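PDB 4K49: esterase YdiI from Escherichia coli, which hydrolyses 1,4-dihydroxy-2-naphthoyl-CoA to 1,4-dihydroxy-2-naphthoate in menaquinone biosynthesis and also accepts many other acyl-CoA thioesters. Local coordinates for residues L72-E75 with G76-V80. Sequence-based numbering, arbitrary orientation.
Sequences LCTE and GEQKV
Glu75 N donates to the side-chain amide oxygen of Gln78, OE1, over 3.0 Å; the bond is nearly straight (167° at the hydrogen) and enters in the amide plane on a lone pair. In return Gln78 N binds Glu75 O at 3.2 Å, this donor tilted out of the carbonyl plane, so the two residues are joined by a backbone-to-backbone and a side-chain-to-backbone bond. The backbone bond closes a type II' beta turn from Glu75 to Gln78, with Gly76 supplying the positive phi (54°) at its second position. Gln78 CG stands beside its own backbone N (chi1 -65°), and the extended chain runs past Glu75 O, with Gln78 CG 3.3 Å from it, before OE1 meets the Glu75 N-H. In the hotdog fold this turn reverses the chain between the central helix 55-72 and strand 80-89, whose first residue, Val80, touches the bound CoA ligand. Thr74 CB sits 3.2 Å from the same OE1, and Thr74 CG2 packs on Val80 CG2 at 3.5 Å. Thr74 OG1 instead hydrogen-bonds Tyr71 O and Arg5, and Arg5 also binds Gly76 O. Cutting the Gln78 side chain back to an alanine is likely to leave Glu75 N without this acceptor and to remove the amide from beside Thr74 CB. Ile135 of strand 125-135 touches both Thr74 and Gln78, while the carboxylate of the solvent-exposed Glu75 makes a long, weak ion pair with Lys4 through OE2.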
ATOM      1  N   LEU A  72      -0.987  -0.330 -19.978  1.00  5.97           N
ATOM      2  CA  LEU A  72      -1.758   0.069 -21.145  1.00  5.61           C
ATOM      3  C   LEU A  72      -0.965   1.026 -22.034  1.00  7.52           C
ATOM      4  O   LEU A  72      -1.364   1.301 -23.173  1.00  7.53           O
ATOM      5  CB  LEU A  72      -3.093   0.701 -20.721  1.00  5.78           C
ATOM      6  CG  LEU A  72      -4.136  -0.184 -20.034  1.00 14.05           C
ATOM      7  CD1 LEU A  72      -5.330   0.643 -19.605  1.00  6.20           C
ATOM      8  CD2 LEU A  72      -4.596  -1.323 -20.952  1.00  6.51           C
ATOM      9  N   CYS A  73       0.146   1.550 -21.515  1.00  3.83           N
ATOM     10  CA  CYS A  73       1.051   2.361 -22.334  1.00  6.63           C
ATOM     11  C   CYS A  73       2.226   1.563 -22.909  1.00  5.87           C
ATOM     12  O   CYS A  73       3.155   2.135 -23.478  1.00  8.28           O
ATOM     13  CB  CYS A  73       1.547   3.577 -21.556  1.00 10.79           C
ATOM     14  SG  CYS A  73       0.208   4.752 -21.218  1.00  7.00           S
ATOM     15  N   THR A  74       2.178   0.244 -22.770  1.00  7.77           N
ATOM     16  CA  THR A  74       3.131  -0.620 -23.467  1.00  5.39           C
ATOM     17  C   THR A  74       2.381  -1.429 -24.515  1.00  8.91           C
ATOM     18  O   THR A  74       1.160  -1.318 -24.642  1.00  8.60           O
ATOM     19  CB  THR A  74       3.865  -1.566 -22.512  1.00  4.44           C
ATOM     20  OG1 THR A  74       2.919  -2.437 -21.873  1.00  6.58           O
ATOM     21  CG2 THR A  74       4.659  -0.782 -21.453  1.00  7.47           C
ATOM     22  N   GLU A  75       3.095  -2.251 -25.270  1.00 11.42           N
ATOM     23  CA  GLU A  75       2.421  -3.045 -26.293  1.00 13.27           C
ATOM     24  C   GLU A  75       2.952  -4.465 -26.384  1.00 21.84           C
ATOM     25  O   GLU A  75       4.051  -4.760 -25.907  1.00  9.03           O
ATOM     26  CB  GLU A  75       2.515  -2.358 -27.650  1.00 14.42           C
ATOM     27  CG  GLU A  75       3.924  -2.097 -28.110  1.00 18.59           C
ATOM     28  CD  GLU A  75       3.946  -1.112 -29.258  1.00 32.94           C
ATOM     29  OE1 GLU A  75       2.963  -1.093 -30.031  1.00 32.33           O
ATOM     30  OE2 GLU A  75       4.928  -0.347 -29.379  1.00 24.66           O
ATOM     31  N   GLY A  76       2.159  -5.337 -27.003  1.00 14.90           N
ATOM     32  CA  GLY A  76       2.533  -6.727 -27.176  1.00 19.25           C
ATOM     33  C   GLY A  76       2.906  -7.387 -25.866  1.00 19.84           C
ATOM     34  O   GLY A  76       2.173  -7.309 -24.876  1.00 10.13           O
ATOM     35  N   GLU A  77       4.068  -8.023 -25.834  1.00 13.04           N
ATOM     36  CA  GLU A  77       4.405  -8.795 -24.644  1.00 16.03           C
ATOM     37  C   GLU A  77       5.223  -8.069 -23.584  1.00 13.60           C
ATOM     38  O   GLU A  77       5.706  -8.684 -22.628  1.00  8.39           O
ATOM     39  CB  GLU A  77       5.084 -10.094 -25.024  1.00 25.30           C
ATOM     40  CG  GLU A  77       4.457 -11.241 -24.307  1.00 31.41           C
ATOM     41  CD  GLU A  77       3.092 -11.598 -24.838  1.00 36.03           C
ATOM     42  OE1 GLU A  77       2.336 -12.261 -24.097  1.00 43.60           O
ATOM     43  OE2 GLU A  77       2.781 -11.228 -25.993  1.00 37.50           O
ATOM     44  N   GLN A  78       5.380  -6.767 -23.749  1.00 10.20           N
ATOM     45  CA  GLN A  78       5.986  -5.969 -22.700  1.00 13.57           C
ATOM     46  C   GLN A  78       5.185  -6.113 -21.409  1.00  8.85           C
ATOM     47  O   GLN A  78       3.956  -6.255 -21.435  1.00 11.76           O
ATOM     48  CB  GLN A  78       6.018  -4.503 -23.118  1.00 10.58           C
ATOM     49  CG  GLN A  78       6.895  -4.216 -24.301  1.00 13.22           C
ATOM     50  CD  GLN A  78       7.029  -2.733 -24.535  1.00 17.50           C
ATOM     51  OE1 GLN A  78       6.044  -2.050 -24.816  1.00 13.04           O
ATOM     52  NE2 GLN A  78       8.245  -2.218 -24.399  1.00 11.93           N
ATOM     53  N   LYS A  79       5.891  -6.104 -20.282  1.00 11.71           N
ATOM     54  CA  LYS A  79       5.245  -6.097 -18.977  1.00  9.79           C
ATOM     55  C   LYS A  79       5.653  -4.831 -18.231  1.00 13.17           C
ATOM     56  O   LYS A  79       6.656  -4.189 -18.560  1.00  7.61           O
ATOM     57  CB  LYS A  79       5.661  -7.306 -18.141  1.00  7.55           C
ATOM     58  CG  LYS A  79       5.707  -8.634 -18.873  1.00 24.46           C
ATOM     59  CD  LYS A  79       6.356  -9.680 -17.962  1.00 27.32           C
ATOM     60  CE  LYS A  79       6.825 -10.916 -18.724  1.00 42.01           C
ATOM     61  NZ  LYS A  79       5.801 -11.993 -18.742  1.00 35.59           N
ATOM     62  N   VAL A  80       4.866  -4.481 -17.223  1.00  7.62           N
ATOM     63  CA  VAL A  80       5.138  -3.321 -16.395  1.00  5.27           C
ATOM     64  C   VAL A  80       5.057  -3.793 -14.954  1.00  6.20           C
ATOM     65  O   VAL A  80       4.120  -4.502 -14.595  1.00  7.67           O
ATOM     66  CB  VAL A  80       4.096  -2.226 -16.675  1.00  7.21           C
ATOM     67  CG1 VAL A  80       4.174  -1.101 -15.640  1.00  5.39           C
ATOM     68  CG2 VAL A  80       4.321  -1.660 -18.070  1.00  3.76           C
TER